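Local coordinates for protein translation initiation factor eIF-2B (Pyrococcus horikoshii, PDB 1VB5) that probably serves, as a regulatory subunit of the eIF-2B alpha/beta/delta family, in exchanging GDP for GTP on translation initiation factor 2, at residues 16-21 with 149-154; 24-29 with 90-95; 69-74 with 86-91; 237-242 with 246-251; 260-263 with 268-271. All blocks are in the same frame, centred on the assembly; numbering follows the deposited sequence.

Contact 1 (16-21 with 149-154); sequences ERIKGA and GLHLAR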
# COMPACT_ATOMS: atom_id res chain seq x y z
N GLU B 16 -18.67 -9.11 8.66
CA GLU B 16 -18.58 -7.65 8.62
C GLU B 16 -17.16 -7.27 8.20
O GLU B 16 -16.19 -7.86 8.68
CB GLU B 16 -18.88 -7.06 10.00
CG GLU B 16 -18.63 -5.56 10.11
CD GLU B 16 -19.55 -4.74 9.22
OE1 GLU B 16 -20.78 -4.93 9.30
OE2 GLU B 16 -19.04 -3.90 8.45
N ARG B 17 -17.03 -6.29 7.30
CA ARG B 17 -15.70 -5.87 6.86
C ARG B 17 -15.49 -4.37 6.73
O ARG B 17 -14.37 -3.93 6.47
CB ARG B 17 -15.32 -6.56 5.55
CG ARG B 17 -16.47 -6.82 4.60
CD ARG B 17 -16.21 -8.14 3.91
NE ARG B 17 -16.00 -9.19 4.91
CZ ARG B 17 -15.51 -10.40 4.65
NH1 ARG B 17 -15.17 -10.73 3.41
NH2 ARG B 17 -15.38 -11.28 5.63
N ILE B 18 -16.55 -3.60 6.92
CA ILE B 18 -16.43 -2.15 6.84
C ILE B 18 -16.24 -1.59 8.25
O ILE B 18 -15.17 -1.07 8.59
CB ILE B 18 -17.67 -1.50 6.19
CG1 ILE B 18 -17.85 -2.05 4.77
CG2 ILE B 18 -17.51 0.01 6.16
CD1 ILE B 18 -16.65 -1.85 3.86
N LYS B 19 -17.28 -1.71 9.08
CA LYS B 19 -17.20 -1.23 10.46
C LYS B 19 -16.11 -2.03 11.17
O LYS B 19 -15.95 -3.23 10.92
CB LYS B 19 -18.55 -1.42 11.16
CG LYS B 19 -19.62 -0.45 10.69
CD LYS B 19 -19.25 0.99 11.02
CE LYS B 19 -20.34 1.97 10.61
NZ LYS B 19 -19.98 3.39 10.92
N GLY B 20 -15.36 -1.37 12.05
CA GLY B 20 -14.27 -2.05 12.74
C GLY B 20 -14.51 -2.52 14.16
O GLY B 20 -15.62 -2.90 14.53
N ALA B 21 -13.44 -2.50 14.95
CA ALA B 21 -13.47 -2.93 16.34
C ALA B 21 -14.74 -2.50 17.08
O ALA B 21 -15.57 -3.33 17.44
CB ALA B 21 -12.24 -2.40 17.07
N GLY B 149 -12.03 2.37 3.51
CA GLY B 149 -11.61 3.76 3.49
C GLY B 149 -12.62 4.64 2.80
O GLY B 149 -12.76 5.83 3.12
N LEU B 150 -13.34 4.08 1.83
CA LEU B 150 -14.34 4.85 1.11
C LEU B 150 -15.50 5.12 2.05
O LEU B 150 -16.20 6.12 1.91
CB LEU B 150 -14.80 4.11 -0.15
CG LEU B 150 -13.69 3.95 -1.21
CD1 LEU B 150 -14.22 3.15 -2.40
CD2 LEU B 150 -13.22 5.34 -1.66
N HIS B 151 -15.72 4.23 3.01
CA HIS B 151 -16.78 4.44 3.98
C HIS B 151 -16.42 5.69 4.80
O HIS B 151 -17.27 6.51 5.11
CB HIS B 151 -16.92 3.22 4.90
CG HIS B 151 -17.88 3.43 6.03
ND1 HIS B 151 -19.16 3.91 5.85
CD2 HIS B 151 -17.74 3.24 7.36
CE1 HIS B 151 -19.76 4.00 7.02
NE2 HIS B 151 -18.92 3.60 7.95
N LEU B 152 -15.13 5.83 5.13
CA LEU B 152 -14.67 7.00 5.89
C LEU B 152 -14.93 8.26 5.06
O LEU B 152 -15.40 9.27 5.59
CB LEU B 152 -13.16 6.89 6.16
CG LEU B 152 -12.52 7.68 7.31
CD1 LEU B 152 -11.10 8.09 6.90
CD2 LEU B 152 -13.32 8.90 7.68
N ALA B 153 -14.63 8.19 3.77
CA ALA B 153 -14.83 9.32 2.86
C ALA B 153 -16.31 9.74 2.80
O ALA B 153 -16.61 10.93 2.78
CB ALA B 153 -14.32 8.97 1.46
N ARG B 154 -17.21 8.77 2.77
CA ARG B 154 -18.65 9.06 2.74
C ARG B 154 -19.05 9.81 4.01
O ARG B 154 -19.85 10.73 3.96
CB ARG B 154 -19.47 7.76 2.66
CG ARG B 154 -19.71 7.16 1.26
CD ARG B 154 -18.42 6.74 0.59
NE ARG B 154 -18.52 5.49 -0.17
CZ ARG B 154 -18.89 4.32 0.34
NH1 ARG B 154 -19.22 4.20 1.63
NH2 ARG B 154 -18.89 3.23 -0.43
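Ile18 and Lys19 meet His151 in a surface contact between the loop that joins helices 4-14 and 21-38 and the side of helix 148-158. The histidine extends from its helix with CG anti to the backbone N (chi1 173°), which carries the imidazole across to the loop. Lys19 NZ donates to His151 NE2 over 3.2 Å and lies only 5° out of the ring plane, meeting the imidazole at its edge. A bend at chi2 of Lys19 brings the ammonium group round to this nitrogen. The nearby positive charge probably favours a neutral ring. Ile18 places its CG2 methyl 3.4 Å from His151 CG, obliquely to the ring, so a branched apolar residue suits the carbon side of the imidazole. Within the loop, Glu16 OE2 accepts from Ile18 N and Lys19 N, each at 2.9 Å, from opposite faces of the carboxylate, which fixes the backbone that presents both side chains. Were His151 an alanine, Lys19 NZ would probably lose this acceptor and a gap would open beside Ile18 CG2. The loop, ending at Gly20 as N-cap of helix 21-38, meets helix 148-158, with Phe118 against the ring and the second subunit on Leu150.

Contact 2 (24-29 with 90-95); sequences LAKKGA and RRMEEA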
# COMPACT_ATOMS: atom_id res chain seq x y z
N LEU B 24 -17.96 -4.24 16.23
CA LEU B 24 -17.93 -5.65 16.63
C LEU B 24 -18.14 -5.78 18.12
O LEU B 24 -18.84 -6.69 18.58
CB LEU B 24 -16.59 -6.29 16.26
CG LEU B 24 -16.36 -6.70 14.81
CD1 LEU B 24 -15.03 -7.41 14.70
CD2 LEU B 24 -17.48 -7.62 14.34
N ALA B 25 -17.52 -4.89 18.89
CA ALA B 25 -17.64 -4.90 20.33
C ALA B 25 -19.12 -4.79 20.72
O ALA B 25 -19.59 -5.50 21.61
CB ALA B 25 -16.85 -3.75 20.94
N LYS B 26 -19.84 -3.91 20.04
CA LYS B 26 -21.26 -3.73 20.31
C LYS B 26 -22.05 -5.00 20.02
O LYS B 26 -22.89 -5.40 20.82
CB LYS B 26 -21.83 -2.58 19.47
CG LYS B 26 -21.26 -1.22 19.84
CD LYS B 26 -21.94 -0.11 19.07
CE LYS B 26 -21.31 1.24 19.41
NZ LYS B 26 -21.96 2.35 18.66
N LYS B 27 -21.77 -5.63 18.89
CA LYS B 27 -22.46 -6.86 18.52
C LYS B 27 -22.13 -7.96 19.53
O LYS B 27 -22.98 -8.79 19.85
CB LYS B 27 -22.04 -7.31 17.11
CG LYS B 27 -22.31 -6.28 16.02
CD LYS B 27 -23.79 -6.00 15.84
CE LYS B 27 -24.54 -7.23 15.34
NZ LYS B 27 -25.98 -6.93 15.06
N GLY B 28 -20.90 -7.95 20.02
CA GLY B 28 -20.49 -8.95 21.00
C GLY B 28 -21.31 -8.79 22.26
O GLY B 28 -21.75 -9.78 22.85
N ALA B 29 -21.52 -7.54 22.67
CA ALA B 29 -22.31 -7.25 23.86
C ALA B 29 -23.75 -7.67 23.61
O ALA B 29 -24.41 -8.20 24.50
CB ALA B 29 -22.24 -5.76 24.19
N ARG B 90 -22.07 1.12 27.80
CA ARG B 90 -22.06 2.48 28.31
C ARG B 90 -20.63 2.99 28.42
O ARG B 90 -20.36 4.16 28.12
CB ARG B 90 -22.72 2.54 29.69
CG ARG B 90 -22.95 3.96 30.20
CD ARG B 90 -23.37 3.94 31.67
NE ARG B 90 -22.32 3.39 32.52
CZ ARG B 90 -21.12 3.94 32.67
NH1 ARG B 90 -20.81 5.06 32.04
NH2 ARG B 90 -20.21 3.35 33.45
N ARG B 91 -19.71 2.13 28.84
CA ARG B 91 -18.31 2.52 28.97
C ARG B 91 -17.67 2.79 27.61
O ARG B 91 -16.90 3.74 27.47
CB ARG B 91 -17.51 1.46 29.72
CG ARG B 91 -17.86 1.34 31.20
CD ARG B 91 -16.87 0.45 31.93
NE ARG B 91 -17.22 0.28 33.34
CZ ARG B 91 -16.44 -0.31 34.24
NH1 ARG B 91 -15.25 -0.78 33.88
NH2 ARG B 91 -16.84 -0.43 35.50
N MET B 92 -17.99 1.97 26.60
CA MET B 92 -17.43 2.18 25.27
C MET B 92 -17.81 3.56 24.75
O MET B 92 -16.96 4.32 24.30
CB MET B 92 -17.94 1.13 24.27
CG MET B 92 -17.54 -0.29 24.56
SD MET B 92 -17.86 -1.40 23.15
CE MET B 92 -19.45 -0.87 22.62
N GLU B 93 -19.11 3.87 24.82
CA GLU B 93 -19.62 5.15 24.35
C GLU B 93 -18.96 6.32 25.08
O GLU B 93 -18.56 7.30 24.46
CB GLU B 93 -21.14 5.20 24.55
CG GLU B 93 -21.83 6.37 23.84
CD GLU B 93 -21.79 7.68 24.63
OE1 GLU B 93 -22.08 8.74 24.04
OE2 GLU B 93 -21.47 7.64 25.84
N GLU B 94 -18.84 6.20 26.40
CA GLU B 94 -18.22 7.25 27.20
C GLU B 94 -16.75 7.38 26.84
O GLU B 94 -16.22 8.49 26.72
CB GLU B 94 -18.37 6.93 28.69
CG GLU B 94 -17.85 8.01 29.61
CD GLU B 94 -18.03 7.67 31.08
OE1 GLU B 94 -19.18 7.38 31.49
OE2 GLU B 94 -17.03 7.68 31.83
N ALA B 95 -16.09 6.24 26.66
CA ALA B 95 -14.68 6.22 26.31
C ALA B 95 -14.44 6.92 24.97
O ALA B 95 -13.58 7.79 24.87
CB ALA B 95 -14.17 4.78 26.25
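Ala25 and Lys26 meet Met92 mainly through carbon and sulfur, and the shortest sound polar bond of the two segments is a backbone one inside the second helix, from Ala95 N to Arg91 O at 2.7 Å. A matching bond, from Gly28 N to Leu24 O at 2.8 Å, belongs to the first helix. With the backbone amides engaged in this way, the faces turned to each other can be apolar. Met92 spans the gap, its CA 8.6 Å from the CA of Lys26. Its thioether reaches Ala25 first, with SD 3.4 Å from Ala25 CB. Then a bend at chi3 (-43°) turns the terminal methyl aside, so that CE lies 3.3 Å from Lys26 CG, closer than carbons usually come. Lys26 takes part with the hydrocarbon root of its side chain, and beyond CG the chain runs out extended, crossing the methionine obliquely and carrying its ammonium group on to the exposed side. Each residue type fits: alanine is small enough to admit the sulfur, methionine is long and flexible enough to bridge two helices, and lysine offers methylenes near the backbone and a charge at the exposed end. Helices 21-38 and 78-106 thus pack against each other in the helical part of the fold. Leu89, on helix 78-106, also touches Lys26 and Ala29, Ser64 of helix 63-71 lies against Ala25, and Tyr221 against Met92. The chemistry implies a small apolar joint, probably held by dispersion and burial, with no charged pair across it.

Contact 3 (69-74 with 86-91); sequences ARFIPV and LEFLRR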
# COMPACT_ATOMS: atom_id res chain seq x y z
N ALA B 69 -15.11 -10.14 26.82
CA ALA B 69 -15.26 -11.48 27.38
C ALA B 69 -14.90 -11.57 28.86
O ALA B 69 -15.58 -12.25 29.63
CB ALA B 69 -14.43 -12.47 26.58
N ARG B 70 -13.82 -10.90 29.27
CA ARG B 70 -13.41 -10.93 30.67
C ARG B 70 -14.28 -10.03 31.53
O ARG B 70 -14.34 -10.20 32.75
CB ARG B 70 -11.95 -10.48 30.82
CG ARG B 70 -10.93 -11.34 30.09
CD ARG B 70 -11.12 -12.82 30.38
NE ARG B 70 -10.01 -13.61 29.86
CZ ARG B 70 -10.07 -14.92 29.61
NH1 ARG B 70 -11.19 -15.59 29.84
NH2 ARG B 70 -9.00 -15.55 29.14
N PHE B 71 -14.96 -9.08 30.90
CA PHE B 71 -15.83 -8.16 31.62
C PHE B 71 -17.12 -8.85 32.04
O PHE B 71 -17.66 -8.59 33.12
CB PHE B 71 -16.16 -6.95 30.75
CG PHE B 71 -16.82 -5.83 31.50
CD1 PHE B 71 -16.07 -5.00 32.33
CD2 PHE B 71 -18.19 -5.61 31.39
CE1 PHE B 71 -16.68 -3.97 33.05
CE2 PHE B 71 -18.81 -4.58 32.11
CZ PHE B 71 -18.05 -3.76 32.94
N ILE B 72 -17.62 -9.73 31.18
CA ILE B 72 -18.85 -10.47 31.48
C ILE B 72 -18.52 -11.60 32.45
O ILE B 72 -17.75 -12.50 32.13
CB ILE B 72 -19.48 -11.05 30.18
CG1 ILE B 72 -20.28 -9.96 29.45
CG2 ILE B 72 -20.44 -12.18 30.53
CD1 ILE B 72 -19.54 -8.67 29.25
N PRO B 73 -19.10 -11.55 33.66
CA PRO B 73 -18.85 -12.57 34.67
C PRO B 73 -19.53 -13.90 34.38
O PRO B 73 -20.57 -13.95 33.74
CB PRO B 73 -19.41 -11.93 35.94
CG PRO B 73 -20.60 -11.19 35.41
CD PRO B 73 -20.04 -10.53 34.16
N VAL B 74 -18.90 -14.98 34.85
CA VAL B 74 -19.47 -16.31 34.69
C VAL B 74 -20.41 -16.42 35.89
O VAL B 74 -19.98 -16.73 37.01
CB VAL B 74 -18.38 -17.40 34.75
CG1 VAL B 74 -19.02 -18.78 34.69
CG2 VAL B 74 -17.40 -17.22 33.60
N LEU B 86 -24.63 -4.24 29.40
CA LEU B 86 -25.07 -2.87 29.17
C LEU B 86 -24.05 -1.86 29.69
O LEU B 86 -23.92 -0.76 29.14
CB LEU B 86 -26.43 -2.61 29.83
CG LEU B 86 -27.63 -3.39 29.29
CD1 LEU B 86 -28.86 -3.07 30.15
CD2 LEU B 86 -27.88 -3.02 27.83
N GLU B 87 -23.35 -2.22 30.76
CA GLU B 87 -22.35 -1.33 31.33
C GLU B 87 -21.15 -1.23 30.40
O GLU B 87 -20.55 -0.17 30.26
CB GLU B 87 -21.90 -1.80 32.71
CG GLU B 87 -21.22 -0.71 33.51
CD GLU B 87 -20.43 -1.24 34.69
OE1 GLU B 87 -20.95 -2.12 35.41
OE2 GLU B 87 -19.29 -0.77 34.90
N PHE B 88 -20.78 -2.35 29.78
CA PHE B 88 -19.66 -2.36 28.85
C PHE B 88 -20.00 -1.38 27.73
O PHE B 88 -19.19 -0.53 27.36
CB PHE B 88 -19.44 -3.76 28.26
CG PHE B 88 -18.14 -3.90 27.51
CD1 PHE B 88 -16.96 -4.21 28.18
CD2 PHE B 88 -18.09 -3.69 26.13
CE1 PHE B 88 -15.75 -4.30 27.49
CE2 PHE B 88 -16.88 -3.77 25.44
CZ PHE B 88 -15.71 -4.08 26.11
N LEU B 89 -21.22 -1.50 27.20
CA LEU B 89 -21.67 -0.61 26.14
C LEU B 89 -21.63 0.85 26.58
O LEU B 89 -21.20 1.72 25.82
CB LEU B 89 -23.09 -0.99 25.70
CG LEU B 89 -23.21 -2.33 24.95
CD1 LEU B 89 -24.67 -2.63 24.64
CD2 LEU B 89 -22.40 -2.27 23.67
N ARG B 90 -22.07 1.12 27.80
CA ARG B 90 -22.06 2.48 28.31
C ARG B 90 -20.63 2.99 28.42
O ARG B 90 -20.36 4.16 28.12
CB ARG B 90 -22.72 2.54 29.69
CG ARG B 90 -22.95 3.96 30.20
CD ARG B 90 -23.37 3.94 31.67
NE ARG B 90 -22.32 3.39 32.52
CZ ARG B 90 -21.12 3.94 32.67
NH1 ARG B 90 -20.81 5.06 32.04
NH2 ARG B 90 -20.21 3.35 33.45
N ARG B 91 -19.71 2.13 28.84
CA ARG B 91 -18.31 2.52 28.97
C ARG B 91 -17.67 2.79 27.61
O ARG B 91 -16.90 3.74 27.47
CB ARG B 91 -17.51 1.46 29.72
CG ARG B 91 -17.86 1.34 31.20
CD ARG B 91 -16.87 0.45 31.93
NE ARG B 91 -17.22 0.28 33.34
CZ ARG B 91 -16.44 -0.31 34.24
NH1 ARG B 91 -15.25 -0.78 33.88
NH2 ARG B 91 -16.84 -0.43 35.50
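Glu87 is the first residue of segment 86-91 to meet Phe71. Its chain, extended beyond CG, brings OE2 to the edge of the phenyl ring, 3.8 Å from Phe71 CZ, with the carboxylate plane turned 86° from that of the ring. A carboxylate oxygen near the ring plane faces the slightly positive C-H rim, which probably makes the approach mildly favourable. Phe88 comes next. Its CD1 lies 3.7 Å from Phe71 CG, and that carbon sits at the edge of the Phe88 ring. The ring centroids are 5.5 Å apart and the planes are inclined at 59°, an oblique pair that fills space with two bulky hydrocarbons. The torsion of Phe71 (chi1 -168°) sets CG opposite the backbone N and directs the ring toward helix 78-106. Here the last turn of helix 63-71, just before Ile72 leaves helical geometry, packs on helix 78-106, and Phe71 carries most of the contact. Ile72 CD1 also lies at the edge of the Phe71 ring. Arg84, on helix 78-106, adds a cation-pi contact to that ring and a hydrogen bond to Phe71 O. One turn beyond Glu87, Arg91 takes Phe71 CE1 over one face of its guanidinium, 3.6 Å from that plane and toward its rim; toward the phenyl ring the approach is oblique. A leucine in place of Phe71 would probably lose these contacts with Glu87 and Arg91 and the cation-pi partner Arg84, and open a gap against Phe88. Weak bonds to Glu87 OE2 make Arg91 and Glu87 a salt bridge beside the phenyl ring.

Contact 4 (237-242 with 246-251); sequences RDLIRG and IRNVLF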
# COMPACT_ATOMS: atom_id res chain seq x y z
N ARG B 237 -8.55 -13.46 5.41
CA ARG B 237 -9.77 -13.84 4.69
C ARG B 237 -9.36 -14.22 3.27
O ARG B 237 -8.35 -13.75 2.77
CB ARG B 237 -10.77 -12.68 4.57
CG ARG B 237 -11.35 -12.11 5.84
CD ARG B 237 -12.34 -11.01 5.46
NE ARG B 237 -12.34 -9.87 6.38
CZ ARG B 237 -12.98 -9.85 7.55
NH1 ARG B 237 -13.69 -10.90 7.95
NH2 ARG B 237 -12.90 -8.77 8.32
N ASP B 238 -10.17 -15.06 2.62
CA ASP B 238 -9.88 -15.47 1.25
C ASP B 238 -10.12 -14.29 0.31
O ASP B 238 -11.04 -13.50 0.51
CB ASP B 238 -10.78 -16.64 0.85
CG ASP B 238 -10.29 -17.96 1.41
OD1 ASP B 238 -9.75 -17.96 2.53
OD2 ASP B 238 -10.47 -19.00 0.73
N LEU B 239 -9.28 -14.18 -0.72
CA LEU B 239 -9.41 -13.10 -1.70
C LEU B 239 -9.02 -13.56 -3.10
O LEU B 239 -8.05 -14.31 -3.28
CB LEU B 239 -8.54 -11.91 -1.28
CG LEU B 239 -8.41 -10.74 -2.26
CD1 LEU B 239 -9.75 -10.05 -2.44
CD2 LEU B 239 -7.38 -9.76 -1.75
N ILE B 240 -9.80 -13.12 -4.09
CA ILE B 240 -9.55 -13.46 -5.48
C ILE B 240 -9.90 -12.27 -6.38
O ILE B 240 -10.98 -11.69 -6.26
CB ILE B 240 -10.39 -14.67 -5.94
CG1 ILE B 240 -9.99 -15.92 -5.15
CG2 ILE B 240 -10.18 -14.93 -7.43
CD1 ILE B 240 -10.73 -17.18 -5.57
N ARG B 241 -8.97 -11.91 -7.26
CA ARG B 241 -9.17 -10.82 -8.21
C ARG B 241 -8.67 -11.35 -9.54
O ARG B 241 -7.54 -11.83 -9.64
CB ARG B 241 -8.36 -9.59 -7.78
CG ARG B 241 -8.48 -8.40 -8.73
CD ARG B 241 -7.78 -7.18 -8.16
NE ARG B 241 -8.48 -6.61 -7.01
CZ ARG B 241 -9.65 -5.97 -7.09
NH1 ARG B 241 -10.24 -5.81 -8.27
NH2 ARG B 241 -10.22 -5.49 -6.00
N GLY B 242 -9.51 -11.25 -10.57
CA GLY B 242 -9.13 -11.80 -11.86
C GLY B 242 -9.28 -13.29 -11.63
O GLY B 242 -10.28 -13.74 -11.08
N ILE B 246 -5.23 -14.24 -3.99
CA ILE B 246 -4.39 -13.25 -3.34
C ILE B 246 -4.33 -13.43 -1.83
O ILE B 246 -5.35 -13.52 -1.16
CB ILE B 246 -4.91 -11.83 -3.68
CG1 ILE B 246 -4.94 -11.65 -5.20
CG2 ILE B 246 -4.05 -10.76 -3.01
CD1 ILE B 246 -5.69 -10.42 -5.68
N ARG B 247 -3.11 -13.52 -1.30
CA ARG B 247 -2.92 -13.66 0.14
C ARG B 247 -3.54 -12.39 0.73
O ARG B 247 -3.33 -11.29 0.20
CB ARG B 247 -1.43 -13.74 0.46
CG ARG B 247 -1.10 -14.05 1.91
CD ARG B 247 -1.54 -15.46 2.30
NE ARG B 247 -1.31 -15.71 3.73
CZ ARG B 247 -0.13 -16.01 4.25
NH1 ARG B 247 0.94 -16.12 3.48
NH2 ARG B 247 -0.02 -16.19 5.56
N ASN B 248 -4.29 -12.53 1.81
CA ASN B 248 -4.95 -11.36 2.40
C ASN B 248 -4.92 -11.33 3.93
O ASN B 248 -5.92 -11.59 4.59
CB ASN B 248 -6.40 -11.30 1.89
CG ASN B 248 -7.19 -10.14 2.47
OD1 ASN B 248 -6.69 -9.02 2.60
ND2 ASN B 248 -8.46 -10.39 2.78
N VAL B 249 -3.75 -11.01 4.48
CA VAL B 249 -3.58 -10.90 5.93
C VAL B 249 -4.10 -9.50 6.22
O VAL B 249 -3.50 -8.50 5.80
CB VAL B 249 -2.09 -11.02 6.33
CG1 VAL B 249 -1.94 -10.88 7.85
CG2 VAL B 249 -1.52 -12.36 5.87
N LEU B 250 -5.21 -9.43 6.94
CA LEU B 250 -5.86 -8.16 7.24
C LEU B 250 -5.22 -7.23 8.26
O LEU B 250 -5.45 -6.03 8.23
CB LEU B 250 -7.31 -8.42 7.64
CG LEU B 250 -8.20 -9.01 6.54
CD1 LEU B 250 -9.39 -9.70 7.18
CD2 LEU B 250 -8.65 -7.91 5.58
N PHE B 251 -4.41 -7.77 9.17
CA PHE B 251 -3.81 -6.92 10.18
C PHE B 251 -2.30 -7.01 10.27
O PHE B 251 -1.69 -8.03 9.93
CB PHE B 251 -4.43 -7.19 11.55
CG PHE B 251 -5.93 -7.16 11.53
CD1 PHE B 251 -6.66 -8.31 11.28
CD2 PHE B 251 -6.62 -5.97 11.74
CE1 PHE B 251 -8.06 -8.28 11.23
CE2 PHE B 251 -8.01 -5.92 11.69
CZ PHE B 251 -8.73 -7.08 11.44
O HOH W 1 -6.92 -15.64 0.02
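Arg237 and Leu250 cross at about a right angle, the leucine methyl CD1 lying across the arginine chain from CG to the guanidinium, nearest to Arg237 NE at 3.1 Å and oblique to that group. Leu239 and Ile246 approach more obliquely, with CD2 of the leucine 3.7 Å from CG2 of the isoleucine. Leu239 has CG anti to its own N (chi1 173°), which turns the branched end toward the other segment. At the far end Ile246 CD1 rests 3.5 Å from Arg241 CB, so this isoleucine packs against two residues at once. Asn248 suits its place by having a small polar head: ND2 gives a weak bond of 3.4 Å to Arg237 O, while its CB lies beside Leu239. The backbones run roughly antiparallel, their end-to-end directions 141° apart. Ile246 N donates a nearly straight bond to Leu239 O, 2.9 Å long at 175°, although it comes from above the carbonyl plane. One water accepts from Leu239 N and donates to Ile246 O, bridging where the two backbones do not bond directly. Arg247 reaches Glu164 of the second subunit in a salt bridge, and Ile246 packs on Glu142 of that subunit. Residues 237-239 and 246-248 extend the hairpin formed by strands 240-241 and 244-245, and segment 246-251 leads into strand 251-254 of a three-stranded sheet.

Contact 5 (260-263 with 268-271); sequences RGII and IVIP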
# COMPACT_ATOMS: atom_id res chain seq x y z
N ARG B 260 4.17 8.38 18.31
CA ARG B 260 4.36 9.53 19.20
C ARG B 260 3.62 9.26 20.51
O ARG B 260 4.16 9.43 21.60
CB ARG B 260 3.76 10.81 18.60
CG ARG B 260 4.61 11.57 17.59
CD ARG B 260 5.88 12.12 18.19
NE ARG B 260 6.90 11.08 18.27
CZ ARG B 260 8.00 11.18 19.00
NH1 ARG B 260 8.24 12.27 19.71
NH2 ARG B 260 8.87 10.17 19.02
N GLY B 261 2.36 8.86 20.39
CA GLY B 261 1.55 8.58 21.56
C GLY B 261 0.27 7.85 21.20
O GLY B 261 -0.11 7.79 20.03
N ILE B 262 -0.38 7.29 22.21
CA ILE B 262 -1.64 6.58 22.04
C ILE B 262 -2.70 7.41 22.75
O ILE B 262 -2.62 7.65 23.97
CB ILE B 262 -1.57 5.17 22.66
CG1 ILE B 262 -0.41 4.40 22.02
CG2 ILE B 262 -2.91 4.45 22.44
CD1 ILE B 262 -0.11 3.06 22.64
N ILE B 263 -3.68 7.88 21.99
CA ILE B 263 -4.75 8.71 22.52
C ILE B 263 -5.81 7.84 23.17
O ILE B 263 -6.49 7.07 22.49
CB ILE B 263 -5.41 9.55 21.40
CG1 ILE B 263 -4.32 10.26 20.59
CG2 ILE B 263 -6.36 10.58 21.99
CD1 ILE B 263 -4.81 10.96 19.34
N ILE B 268 -3.35 11.08 26.62
CA ILE B 268 -2.39 10.53 25.68
C ILE B 268 -1.25 9.83 26.42
O ILE B 268 -0.51 10.45 27.19
CB ILE B 268 -1.82 11.64 24.78
CG1 ILE B 268 -2.99 12.35 24.07
CG2 ILE B 268 -0.83 11.05 23.78
CD1 ILE B 268 -2.59 13.51 23.17
N VAL B 269 -1.13 8.53 26.20
CA VAL B 269 -0.10 7.70 26.82
C VAL B 269 1.11 7.51 25.88
O VAL B 269 0.96 7.48 24.65
CB VAL B 269 -0.70 6.31 27.18
CG1 VAL B 269 -1.49 5.76 26.02
CG2 VAL B 269 0.38 5.33 27.51
N ILE B 270 2.29 7.38 26.47
CA ILE B 270 3.52 7.18 25.71
C ILE B 270 4.00 5.73 25.77
O ILE B 270 4.41 5.25 26.83
CB ILE B 270 4.66 8.06 26.26
CG1 ILE B 270 4.21 9.53 26.29
CG2 ILE B 270 5.91 7.89 25.39
CD1 ILE B 270 5.27 10.48 26.82
N PRO B 271 3.93 5.00 24.65
CA PRO B 271 4.39 3.61 24.71
C PRO B 271 5.92 3.58 24.70
O PRO B 271 6.56 4.50 24.20
CB PRO B 271 3.79 3.00 23.45
CG PRO B 271 3.91 4.14 22.46
CD PRO B 271 3.48 5.36 23.29
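Ile262 and Val269 are joined by two backbone hydrogen bonds, the polar part of this contact. Ile262 N donates a hydrogen bond to Val269 O at 2.8 Å and 171°, in the carbonyl plane, and Val269 N donates one back to Ile262 O, also at 2.8 Å, tilted 22° from that plane. They form an antiparallel hydrogen-bonded pair, while Ile263 and Ile268 make the neighbouring non-hydrogen-bonded pair. A weaker CA-H...O contact, Ile268 CA to Ile262 O at 3.4 Å, adds to the seam. The apolar interactions fall on two faces. On the face of Ile262 and Val269 the side chains lie next to each other and point the same way. Val269 keeps CG1 between its backbone N and carbonyl carbon (chi1 47°), which presses that methyl to 3.4 Å from Ile262 CB, tighter than usual for two carbons. Ile262 CD1 reaches on to Pro271 CB at 4.0 Å. On the other face Ile263 CG1 and Ile268 CG1 stand 4.3 Å apart. Beta-branched residues suit these extended positions, and Gly261 is suited to its own, because a CB there would clash with Ile268 CG2. Strand 267-269 is the outermost strand of the mixed sheet at this side, and the hairpin attaches it antiparallel to 261-264, itself beside the parallel strand 214-217. Leu99 and Ile102 of helix 78-106 touch Ile263, and Ile102 also touches Ile268, while Ile275 touches Ile262 on the other face. The chemistry implies that backbone hydrogen bonds set the register, and hydrocarbon contacts on both faces probably add to the hold.

Contacts 2 and 3 lie closest together, with centres about 9 Å apart. They share Arg90 and Arg91 of helix 78-106 and touch through Ala29 CB and Leu89 CD2, 3.5 Å apart. Both are nested along the chain inside the loop closed by contact 1, whose centre is about 17 Å from that of contact 2. Contact 1 also lies about 17 Å, centre to centre, from contact 4, where Arg17 NH2 and Arg237 NH1 come within 2.9 Å despite like charges. Contact 5 marks the sheet edge, on the opposite side of the chain's centre from contact 1. Its centre is about 22 Å from that of contact 2, yet the same helix, 78-106, serves contacts 2 and 3 and packs on the hairpin of contact 5.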